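Local coordinates for uncharacterized protein (Bacteroides ovatus, PDB 4IRT), which is of unknown function but adopts a beta-propeller fold with BNR repeats and is a putative neuraminidase, probably acting on or binding glycans, at residues E34-Y39 / G106-G111; I191-V196 / V219-T224; Y280-N285 / T345-S350; T358-D363 / M402-E407. All blocks are in the same frame, centred on the assembly; numbering follows the deposited sequence. Where two conformers were deposited one is given.

Interaction 1: E34-Y39 / G106-G111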
# COMPACT_ATOMS: atom_id res chain seq x y z
N GLU A 34 15.35 8.57 -12.04
CA GLU A 34 15.54 9.11 -10.68
C GLU A 34 14.59 8.40 -9.75
O GLU A 34 13.45 8.14 -10.12
CB GLU A 34 15.26 10.59 -10.65
CG GLU A 34 16.35 11.31 -11.43
CD GLU A 34 16.17 12.80 -11.58
OE1 GLU A 34 15.06 13.34 -11.43
OE2 GLU A 34 17.19 13.44 -11.90
N GLN A 35 15.05 8.10 -8.55
CA GLN A 35 14.19 7.49 -7.55
C GLN A 35 14.06 8.43 -6.36
O GLN A 35 15.05 9.03 -5.92
CB GLN A 35 14.80 6.17 -7.12
CG GLN A 35 14.00 5.39 -6.12
CD GLN A 35 14.70 4.09 -5.80
OE1 GLN A 35 15.78 4.08 -5.21
NE2 GLN A 35 14.10 3.00 -6.19
N TYR A 36 12.84 8.53 -5.87
CA TYR A 36 12.46 9.42 -4.80
C TYR A 36 12.02 8.62 -3.61
O TYR A 36 11.42 7.55 -3.77
CB TYR A 36 11.29 10.31 -5.23
CG TYR A 36 11.63 11.27 -6.34
CD1 TYR A 36 11.60 10.87 -7.69
CD2 TYR A 36 11.98 12.59 -6.05
CE1 TYR A 36 11.95 11.75 -8.70
CE2 TYR A 36 12.29 13.47 -7.05
CZ TYR A 36 12.26 13.06 -8.37
OH TYR A 36 12.60 13.96 -9.35
N ILE A 37 12.29 9.15 -2.42
CA ILE A 37 11.95 8.48 -1.18
C ILE A 37 11.46 9.52 -0.19
O ILE A 37 11.75 10.72 -0.33
CB ILE A 37 13.20 7.72 -0.62
CG1 ILE A 37 12.79 6.68 0.43
CG2 ILE A 37 14.24 8.70 -0.09
CD1 ILE A 37 13.95 5.78 0.82
N SER A 38 10.70 9.08 0.80
CA SER A 38 10.23 9.98 1.84
C SER A 38 10.15 9.21 3.15
O SER A 38 9.84 8.02 3.15
CB SER A 38 8.83 10.58 1.49
OG SER A 38 7.84 9.59 1.29
N TYR A 39 10.43 9.91 4.23
CA TYR A 39 10.37 9.35 5.57
C TYR A 39 10.39 10.45 6.59
O TYR A 39 10.65 11.62 6.25
CB TYR A 39 11.53 8.42 5.83
CG TYR A 39 12.89 9.02 5.67
CD1 TYR A 39 13.53 9.01 4.43
CD2 TYR A 39 13.58 9.54 6.77
CE1 TYR A 39 14.81 9.52 4.28
CE2 TYR A 39 14.86 10.05 6.63
CZ TYR A 39 15.45 10.05 5.36
OH TYR A 39 16.72 10.54 5.22
N GLY A 106 10.88 17.91 -10.16
CA GLY A 106 11.99 17.18 -9.54
C GLY A 106 12.56 17.78 -8.26
O GLY A 106 13.49 17.22 -7.66
N SER A 107 11.99 18.88 -7.80
CA SER A 107 12.49 19.53 -6.60
C SER A 107 12.01 18.84 -5.31
O SER A 107 10.85 18.44 -5.18
CB SER A 107 12.08 20.99 -6.57
OG SER A 107 12.49 21.60 -5.36
N LEU A 108 12.92 18.77 -4.35
CA LEU A 108 12.62 18.22 -3.03
C LEU A 108 12.02 19.28 -2.12
O LEU A 108 11.52 18.95 -1.06
CB LEU A 108 13.90 17.67 -2.38
CG LEU A 108 14.63 16.56 -3.10
CD1 LEU A 108 15.85 16.17 -2.29
CD2 LEU A 108 13.74 15.34 -3.33
N GLU A 109 12.03 20.54 -2.55
CA GLU A 109 11.43 21.62 -1.80
C GLU A 109 9.94 21.68 -2.09
O GLU A 109 9.51 21.61 -3.25
CB GLU A 109 12.05 22.96 -2.17
CG GLU A 109 13.54 23.07 -1.92
CD GLU A 109 13.98 24.49 -2.15
OE1 GLU A 109 13.50 25.42 -1.43
OE2 GLU A 109 14.76 24.70 -3.09
N LEU A 110 9.17 21.84 -1.02
CA LEU A 110 7.74 21.86 -1.04
C LEU A 110 7.21 23.27 -0.79
O LEU A 110 7.81 24.05 -0.07
CB LEU A 110 7.22 20.96 0.08
CG LEU A 110 7.59 19.48 -0.01
CD1 LEU A 110 7.11 18.72 1.23
CD2 LEU A 110 6.96 18.92 -1.28
N GLY A 111 6.08 23.60 -1.38
CA GLY A 111 5.34 24.80 -1.02
C GLY A 111 4.48 24.61 0.23
O GLY A 111 4.66 23.66 1.00
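Tyr36 OH and Gly106 O, one from each segment, hydrogen-bond to the same ammonium group, NZ of Lys50, which thus bridges strand 34-39 and the loop 106-111 although no direct hydrogen bond joins them. A long, weak ion pair from Glu34 OE1 also reaches this nitrogen, while Glu34 OE2 makes a salt bridge with Lys52. The phenol end meets the glycine closely: Tyr36 OH lies 3.3 Å from Gly106 CA. Gly106 O sits at the edge of the ring, in its plane, 4.0 Å from Tyr36 CE2. Gly106 has a positive phi of 71°, a conformation that suits a residue without a side chain, and a beta carbon on it would come close to the tyrosine hydroxyl.

The contact lies in a beta-propeller, where strand 34-40 belongs to the antiparallel sheet 28-63 and the loop leads from strand 99-101 to strand 124-131. Tyr36 leaves its strand with CG anti to the carbonyl carbon (chi1 -66°), which swings the ring toward the loop and against Met78 and Ile80 of strand 76-80. Farther along the same ring edge, Leu108 brings its CD2 methyl to 4.2 Å from Tyr36 CD2. From Ser107 to Glu109 the loop bends in an ST turn, Glu109 N donating to Ser107 OG at 3.0 Å with an N-H...O angle of 152°.

Interaction 2: I191-V196 / V219-T224. With EDO (1,2-ethanediol), chain M.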
# COMPACT_ATOMS: atom_id res chain seq x y z
N ILE A 191 -7.69 0.79 -13.18
CA ILE A 191 -7.65 0.92 -11.72
C ILE A 191 -8.30 -0.31 -11.13
O ILE A 191 -9.49 -0.58 -11.39
CB ILE A 191 -8.43 2.15 -11.22
CG1 ILE A 191 -7.93 3.44 -11.89
CG2 ILE A 191 -8.37 2.23 -9.71
CD1 ILE A 191 -8.85 4.62 -11.69
N HIS A 192 -7.54 -1.04 -10.31
CA HIS A 192 -8.05 -2.19 -9.59
C HIS A 192 -8.33 -1.81 -8.16
O HIS A 192 -7.59 -1.03 -7.57
CB HIS A 192 -7.02 -3.34 -9.62
CG HIS A 192 -6.70 -3.81 -11.00
ND1 HIS A 192 -7.33 -4.87 -11.58
CD2 HIS A 192 -5.83 -3.33 -11.93
CE1 HIS A 192 -6.88 -5.05 -12.81
NE2 HIS A 192 -5.95 -4.13 -13.05
N LEU A 193 -9.38 -2.39 -7.59
CA LEU A 193 -9.78 -2.13 -6.20
C LEU A 193 -10.25 -3.41 -5.54
O LEU A 193 -11.11 -4.11 -6.08
CB LEU A 193 -10.94 -1.13 -6.22
CG LEU A 193 -11.73 -0.89 -4.93
CD1 LEU A 193 -10.89 -0.22 -3.87
CD2 LEU A 193 -12.94 -0.03 -5.25
N SER A 194 -9.71 -3.71 -4.37
CA SER A 194 -10.21 -4.82 -3.53
C SER A 194 -10.32 -4.36 -2.08
O SER A 194 -9.69 -3.35 -1.66
CB SER A 194 -9.32 -6.06 -3.63
OG SER A 194 -7.99 -5.77 -3.31
N TRP A 195 -11.13 -5.09 -1.31
CA TRP A 195 -11.40 -4.71 0.07
C TRP A 195 -11.96 -5.86 0.87
O TRP A 195 -12.41 -6.83 0.30
CB TRP A 195 -12.35 -3.51 0.15
CG TRP A 195 -13.76 -3.73 -0.28
CD1 TRP A 195 -14.84 -3.97 0.57
CD2 TRP A 195 -14.30 -3.63 -1.60
NE1 TRP A 195 -16.00 -4.05 -0.17
CE2 TRP A 195 -15.70 -3.85 -1.50
CE3 TRP A 195 -13.74 -3.44 -2.87
CZ2 TRP A 195 -16.54 -3.89 -2.62
CZ3 TRP A 195 -14.59 -3.46 -4.01
CH2 TRP A 195 -15.96 -3.68 -3.87
N VAL A 196 -11.91 -5.70 2.19
CA VAL A 196 -12.60 -6.58 3.13
C VAL A 196 -13.64 -5.73 3.84
O VAL A 196 -13.49 -4.49 3.95
CB VAL A 196 -11.64 -7.21 4.18
CG1 VAL A 196 -10.46 -7.90 3.47
CG2 VAL A 196 -11.16 -6.18 5.19
N VAL A 219 -14.64 6.53 -13.33
CA VAL A 219 -16.02 6.98 -13.53
C VAL A 219 -17.00 5.80 -13.41
O VAL A 219 -18.02 5.86 -12.68
CB VAL A 219 -16.17 7.72 -14.90
CG1 VAL A 219 -17.62 8.14 -15.16
CG2 VAL A 219 -15.23 8.94 -14.96
N THR A 220 -16.71 4.71 -14.10
CA THR A 220 -17.54 3.50 -14.04
C THR A 220 -16.71 2.29 -13.65
O THR A 220 -15.50 2.24 -13.90
CB THR A 220 -18.26 3.21 -15.36
OG1 THR A 220 -17.31 2.94 -16.40
CG2 THR A 220 -19.15 4.38 -15.76
N TRP A 221 -17.38 1.30 -13.07
CA TRP A 221 -16.73 0.18 -12.40
C TRP A 221 -17.35 -1.14 -12.84
O TRP A 221 -18.56 -1.20 -13.04
CB TRP A 221 -16.83 0.35 -10.88
CG TRP A 221 -15.97 1.49 -10.42
CD1 TRP A 221 -16.31 2.83 -10.40
CD2 TRP A 221 -14.61 1.41 -10.00
NE1 TRP A 221 -15.23 3.58 -9.99
CE2 TRP A 221 -14.18 2.74 -9.72
CE3 TRP A 221 -13.70 0.34 -9.82
CZ2 TRP A 221 -12.90 3.03 -9.27
CZ3 TRP A 221 -12.43 0.63 -9.35
CH2 TRP A 221 -12.05 1.97 -9.06
N TYR A 222 -16.50 -2.17 -13.01
CA TYR A 222 -16.88 -3.48 -13.56
C TYR A 222 -16.48 -4.65 -12.67
O TYR A 222 -15.55 -4.55 -11.89
CB TYR A 222 -16.26 -3.67 -14.94
CG TYR A 222 -16.98 -2.84 -16.00
CD1 TYR A 222 -16.70 -1.48 -16.15
CD2 TYR A 222 -17.96 -3.40 -16.81
CE1 TYR A 222 -17.38 -0.72 -17.09
CE2 TYR A 222 -18.63 -2.65 -17.78
CZ TYR A 222 -18.34 -1.30 -17.91
OH TYR A 222 -19.03 -0.53 -18.82
N LYS A 223 -17.20 -5.75 -12.82
CA LYS A 223 -16.80 -7.03 -12.27
C LYS A 223 -15.94 -7.73 -13.31
O LYS A 223 -15.98 -7.38 -14.49
CB LYS A 223 -18.03 -7.87 -11.95
CG LYS A 223 -18.99 -7.23 -10.96
CD LYS A 223 -20.03 -8.23 -10.47
CE LYS A 223 -20.98 -7.62 -9.46
NZ LYS A 223 -21.85 -8.60 -8.74
N THR A 224 -15.18 -8.73 -12.86
CA THR A 224 -14.36 -9.54 -13.76
C THR A 224 -15.19 -10.23 -14.84
O THR A 224 -14.72 -10.48 -15.97
CB THR A 224 -13.60 -10.66 -13.02
OG1 THR A 224 -14.55 -11.51 -12.36
CG2 THR A 224 -12.56 -10.11 -12.03
C1 EDO M . -14.81 -6.56 -17.36
O1 EDO M . -14.08 -6.07 -16.21
C2 EDO M . -13.91 -6.86 -18.56
O2 EDO M . -12.94 -7.85 -18.21
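Leading up to Trp221, whose indole reaches Ile191 and Leu193 of the strand, Thr220 is held on both its side chain and its backbone: OG1 hydrogen-bonds to Asp216 OD2, and its carbonyl O to Ser214 OG. With Ser214, Asp216, Gly218, Thr220 and Trp221 in sequence, the turn is an Asp box, the S-x-D-x-G-x-T-W signature of BNR repeats. Trp221 supplies its aromatic end. Its CG stands beside the backbone N (chi1 -70°), and the indole NE1 is tied to Gly218 O, which leaves the six-membered ring, with its carbons CZ3 and CH2, nearest the strand. There CH2 touches the CG2 methyl of Ile191 at 3.7 Å. The neighbouring CZ3 lies 3.9 Å from Leu193 CB and 3.8 Å from Ile191 O. Leucine and indole run at about a right angle to each other, with Leu193 CD2 adding a looser touch on CZ3 at 4.2 Å.

Past the tryptophan the residues are partly exposed and leave the strand. Tyr222 CB packs 3.5 Å from O1 of a 1,2-ethanediol, probably left from crystallisation, whose O1 donates to Lys223 O at 2.9 Å and which also bonds Arg213 NE. Lys223 NZ bonds Asn237 O, and Thr224 OG1 bonds Glu239 OE2. The indole also rests on Ala212 and Ser214, so the loop between strands 206-214 and 239-242 folds back over its own four-stranded antiparallel sheet, and Trp221 reaches across strand 206-214 to strand 191-198.

Interaction 3: Y280-N285 / T345-S350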
# COMPACT_ATOMS: atom_id res chain seq x y z
N TYR A 280 -0.14 -16.89 5.16
CA TYR A 280 -0.10 -16.02 4.01
C TYR A 280 -0.80 -16.65 2.79
O TYR A 280 -0.75 -17.86 2.56
CB TYR A 280 1.33 -15.67 3.67
CG TYR A 280 2.00 -14.65 4.55
CD1 TYR A 280 1.63 -13.30 4.49
CD2 TYR A 280 3.03 -15.02 5.44
CE1 TYR A 280 2.27 -12.35 5.25
CE2 TYR A 280 3.66 -14.05 6.24
CZ TYR A 280 3.29 -12.74 6.12
OH TYR A 280 3.89 -11.71 6.83
N ARG A 281 -1.50 -15.80 2.04
CA ARG A 281 -2.32 -16.18 0.92
C ARG A 281 -2.12 -15.27 -0.26
O ARG A 281 -1.82 -14.10 -0.10
CB ARG A 281 -3.80 -16.04 1.31
CG ARG A 281 -4.13 -16.68 2.63
CD ARG A 281 -4.19 -18.19 2.57
NE ARG A 281 -4.45 -18.76 3.91
CZ ARG A 281 -5.01 -19.94 4.15
NH1 ARG A 281 -5.33 -20.73 3.15
NH2 ARG A 281 -5.21 -20.36 5.41
N ILE A 282 -2.38 -15.80 -1.45
CA ILE A 282 -2.62 -14.99 -2.63
C ILE A 282 -3.97 -15.37 -3.26
O ILE A 282 -4.34 -16.55 -3.31
CB ILE A 282 -1.43 -15.11 -3.63
CG1 ILE A 282 -1.51 -14.01 -4.69
CG2 ILE A 282 -1.35 -16.49 -4.26
CD1 ILE A 282 -0.20 -13.78 -5.41
N VAL A 283 -4.70 -14.36 -3.73
CA VAL A 283 -5.99 -14.53 -4.41
C VAL A 283 -5.86 -13.80 -5.74
O VAL A 283 -5.47 -12.64 -5.76
CB VAL A 283 -7.11 -13.93 -3.56
CG1 VAL A 283 -8.46 -13.90 -4.28
CG2 VAL A 283 -7.20 -14.62 -2.22
N TRP A 284 -6.23 -14.44 -6.84
CA TRP A 284 -6.11 -13.81 -8.14
C TRP A 284 -7.16 -14.33 -9.11
O TRP A 284 -7.76 -15.40 -8.87
CB TRP A 284 -4.71 -14.03 -8.73
CG TRP A 284 -4.46 -15.42 -9.33
CD1 TRP A 284 -4.48 -15.76 -10.66
CD2 TRP A 284 -4.16 -16.62 -8.61
NE1 TRP A 284 -4.22 -17.11 -10.81
CE2 TRP A 284 -4.05 -17.66 -9.58
CE3 TRP A 284 -4.02 -16.95 -7.25
CZ2 TRP A 284 -3.75 -18.96 -9.23
CZ3 TRP A 284 -3.71 -18.24 -6.92
CH2 TRP A 284 -3.60 -19.25 -7.92
N ASN A 285 -7.39 -13.56 -10.16
CA ASN A 285 -8.38 -13.89 -11.18
C ASN A 285 -7.68 -13.99 -12.51
O ASN A 285 -6.87 -13.13 -12.82
CB ASN A 285 -9.45 -12.80 -11.25
CG ASN A 285 -10.58 -13.15 -12.20
OD1 ASN A 285 -10.49 -12.91 -13.40
ND2 ASN A 285 -11.63 -13.76 -11.66
N THR A 345 7.29 -19.80 -9.57
CA THR A 345 7.45 -19.63 -11.01
C THR A 345 6.09 -19.49 -11.71
O THR A 345 5.93 -18.71 -12.67
CB THR A 345 8.23 -20.81 -11.58
OG1 THR A 345 9.53 -20.79 -11.01
CG2 THR A 345 8.36 -20.73 -13.09
N ASP A 346 5.14 -20.28 -11.23
CA ASP A 346 3.77 -20.32 -11.71
C ASP A 346 2.87 -20.35 -10.49
O ASP A 346 2.88 -21.30 -9.70
CB ASP A 346 3.49 -21.57 -12.58
CG ASP A 346 2.11 -21.53 -13.22
OD1 ASP A 346 1.77 -20.52 -13.88
OD2 ASP A 346 1.37 -22.49 -13.04
N VAL A 347 2.10 -19.28 -10.35
CA VAL A 347 1.26 -19.07 -9.17
C VAL A 347 0.29 -20.23 -8.89
O VAL A 347 0.12 -20.67 -7.74
CB VAL A 347 0.53 -17.71 -9.28
CG1 VAL A 347 -0.41 -17.65 -10.48
CG2 VAL A 347 -0.20 -17.36 -7.98
N GLY A 348 -0.27 -20.77 -9.97
CA GLY A 348 -1.25 -21.84 -9.90
C GLY A 348 -0.68 -23.16 -9.39
O GLY A 348 -1.34 -23.84 -8.61
N THR A 349 0.56 -23.52 -9.79
CA THR A 349 1.08 -24.87 -9.52
C THR A 349 2.41 -25.01 -8.79
O THR A 349 2.67 -26.07 -8.22
CB THR A 349 1.21 -25.70 -10.81
OG1 THR A 349 2.11 -25.05 -11.72
CG2 THR A 349 -0.16 -25.86 -11.46
N SER A 350 3.25 -23.99 -8.79
CA SER A 350 4.55 -24.12 -8.15
C SER A 350 4.48 -24.22 -6.64
O SER A 350 3.64 -23.61 -5.98
CB SER A 350 5.44 -22.91 -8.46
OG SER A 350 5.68 -22.78 -9.84
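Strand 280-285 runs extended past a tight turn at 345-350, closest at Ile282 and Val347, whose CA atoms are 8.6 Å apart. In the turn Asp346 O accepts two backbone donors, Ser350 N at 2.9 Å and Thr349 N at the longer 3.2 Å. Ser350 OG in turn accepts from Asp346 N, and Thr349 OG1 donates to the anti lone pair of Asp346 OD2, so side chains as well as backbone brace the loop.

From this turn Val347 presses on Trp284, the two side chains approaching from opposite directions. Its CG2 methyl stands over the six-membered ring, 3.7 Å from the centroid and 9° off the normal, a CH-pi contact. The other methyl, CG1, rests over the same face at the ring junction, 3.7 Å from Trp284 CE2. The loop joins the last two strands of sheet 318-356 in the beta-propeller, and Asp346, Gly348 and Ser350 are spaced as in a degenerate Asp box; the contact therefore ties this blade to the preceding sheet, 255-294. With its CG between backbone N and carbonyl carbon (chi1 78°), Trp284 lays its indole beneath Val347, and the indole also stacks with His291.

Without the indole, as with an alanine here, both methyls of Val347 are likely to lose the ring face they rest on, leaving a gap beside His291. Gly348 CA comes within 3.9 Å of Trp284 CZ2, and Ile282 CG2 meets Val347 CG2 at 4.0 Å beside Val326, which touches both side chains.

Interaction 4: T358-D363 / M402-E407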
# COMPACT_ATOMS: atom_id res chain seq x y z
N THR A 358 17.22 -10.02 4.11
CA THR A 358 18.14 -9.42 5.06
C THR A 358 18.61 -10.49 6.04
O THR A 358 17.92 -11.47 6.29
CB THR A 358 17.51 -8.26 5.87
OG1 THR A 358 16.37 -8.71 6.62
CG2 THR A 358 17.13 -7.08 4.96
N ASP A 359 19.80 -10.29 6.59
CA ASP A 359 20.31 -11.21 7.60
C ASP A 359 19.97 -10.71 9.00
O ASP A 359 20.26 -11.38 9.98
CB ASP A 359 21.81 -11.47 7.42
CG ASP A 359 22.68 -10.23 7.65
OD1 ASP A 359 22.23 -9.26 8.27
OD2 ASP A 359 23.85 -10.26 7.20
N PHE A 360 19.37 -9.52 9.08
CA PHE A 360 18.99 -8.88 10.35
C PHE A 360 17.48 -8.69 10.47
O PHE A 360 16.77 -8.59 9.46
CB PHE A 360 19.70 -7.50 10.53
CG PHE A 360 19.45 -6.53 9.42
CD1 PHE A 360 18.35 -5.69 9.43
CD2 PHE A 360 20.32 -6.48 8.32
CE1 PHE A 360 18.13 -4.78 8.40
CE2 PHE A 360 20.09 -5.58 7.27
CZ PHE A 360 18.99 -4.73 7.31
N SER A 361 17.01 -8.60 11.70
CA SER A 361 15.60 -8.34 12.01
C SER A 361 15.23 -6.90 11.74
O SER A 361 15.97 -5.99 12.10
CB SER A 361 15.32 -8.59 13.50
OG SER A 361 14.07 -8.08 13.87
N VAL A 362 14.09 -6.70 11.11
CA VAL A 362 13.50 -5.38 10.93
C VAL A 362 12.26 -5.19 11.81
O VAL A 362 11.54 -4.20 11.66
CB VAL A 362 13.17 -5.09 9.44
CG1 VAL A 362 14.44 -4.79 8.66
CG2 VAL A 362 12.39 -6.25 8.80
N ASP A 363 12.05 -6.15 12.72
CA ASP A 363 10.99 -6.16 13.72
C ASP A 363 9.58 -5.81 13.19
O ASP A 363 8.97 -6.64 12.53
CB ASP A 363 11.40 -5.30 14.92
CG ASP A 363 10.47 -5.46 16.11
OD1 ASP A 363 9.79 -6.49 16.25
OD2 ASP A 363 10.43 -4.56 16.94
N MSE A 402 18.91 2.86 10.32
CA MSE A 402 19.19 3.20 8.91
C MSE A 402 18.06 2.77 8.03
O MSE A 402 17.56 1.67 8.16
CB MSE A 402 20.47 2.49 8.51
CG MSE A 402 20.88 2.69 7.07
SE MSE A 402 21.29 4.53 6.66
CE MSE A 402 22.92 4.65 7.73
N ILE A 403 17.66 3.66 7.12
CA ILE A 403 16.74 3.33 6.02
C ILE A 403 17.60 2.94 4.81
O ILE A 403 18.63 3.58 4.51
CB ILE A 403 15.84 4.51 5.66
CG1 ILE A 403 14.88 4.81 6.82
CG2 ILE A 403 15.05 4.23 4.40
CD1 ILE A 403 14.30 6.21 6.76
N TYR A 404 17.20 1.85 4.19
CA TYR A 404 17.84 1.38 2.95
C TYR A 404 16.86 1.26 1.82
O TYR A 404 15.65 1.03 2.05
CB TYR A 404 18.39 -0.03 3.14
CG TYR A 404 19.31 -0.22 4.31
CD1 TYR A 404 18.81 -0.55 5.56
CD2 TYR A 404 20.69 -0.11 4.16
CE1 TYR A 404 19.68 -0.74 6.64
CE2 TYR A 404 21.56 -0.31 5.22
CZ TYR A 404 21.04 -0.64 6.46
OH TYR A 404 21.90 -0.81 7.51
N VAL A 405 17.36 1.33 0.59
CA VAL A 405 16.63 0.73 -0.50
C VAL A 405 17.27 -0.64 -0.76
O VAL A 405 18.48 -0.73 -1.03
CB VAL A 405 16.63 1.61 -1.76
CG1 VAL A 405 16.00 0.87 -2.93
CG2 VAL A 405 15.93 2.92 -1.48
N LEU A 406 16.47 -1.68 -0.64
CA LEU A 406 16.93 -3.01 -0.92
C LEU A 406 16.63 -3.31 -2.38
O LEU A 406 15.45 -3.38 -2.82
CB LEU A 406 16.26 -4.00 0.04
CG LEU A 406 16.89 -5.41 0.12
CD1 LEU A 406 16.29 -6.18 1.29
CD2 LEU A 406 16.66 -6.19 -1.15
N GLU A 407 17.71 -3.46 -3.14
CA GLU A 407 17.64 -3.75 -4.56
C GLU A 407 17.68 -5.26 -4.71
O GLU A 407 18.71 -5.90 -4.51
CB GLU A 407 18.82 -3.08 -5.28
CG GLU A 407 18.90 -1.58 -5.06
CD GLU A 407 20.01 -0.89 -5.85
OE1 GLU A 407 21.09 -1.51 -6.08
OE2 GLU A 407 19.80 0.27 -6.25
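Thr358 faces Leu406 where the loop following strand 353-356 meets strand 401-407, the middle strand of the three-stranded antiparallel sheet that closes the beta-propeller by joining the N-terminal strand 5-12 to the C-terminal end of the chain. Starting at its CB, Thr358 stands 3.9 Å above the plane of the Phe360 ring, over the centre. The branch then divides. OG1, set between backbone N and carbonyl carbon (chi1 60°), turns back to its own loop and donates to Phe360 O at 2.9 Å, in the carbonyl plane. Thr358 OG1 also accepts from Val339 N, so the hydroxyl is gripped on both its donor and its acceptor side. The remaining tip, CG2, is directed across to the strand and meets Leu406 CD1 at 3.9 Å.

Replacing Thr358 by an alanine is likely to leave Val339 N and Phe360 O without this shared hydroxyl and Leu406 CD1 without its methyl neighbour.

Phe360 makes the second point of contact, its CZ lying 4.1 Å from Tyr404 CE1, and the two side chains cross obliquely. Beyond it, Ser361 OG accepts from Asp363 N in an ST turn, while Ser361 O bonds His386. On the strand, CG of selenomethionine Met402 sits over one face of the Tyr404 ring, 3.4 Å above its plane and displaced toward the rim.

Following the chain from the N terminus, the four contacts close in series; none nests in or crosses another. Interaction 1 joins strand 34-40 of the sheet 28-63 to the loop beyond strand 99-101. Interaction 2 stays within one blade, folding the Asp-box turn of sheet 178-242 onto its second strand. Interaction 3 spans a sheet boundary, from 255-294 to the next blade, and interaction 4 links the exit of sheet 318-356 to the closing sheet. Two pairs touch: Thr224 packs on Asn285 between interactions 2 and 3, and Tyr39 and Ile37 pack on Ile403 between interactions 1 and 4, where the closing sheet packs against sheet 28-63.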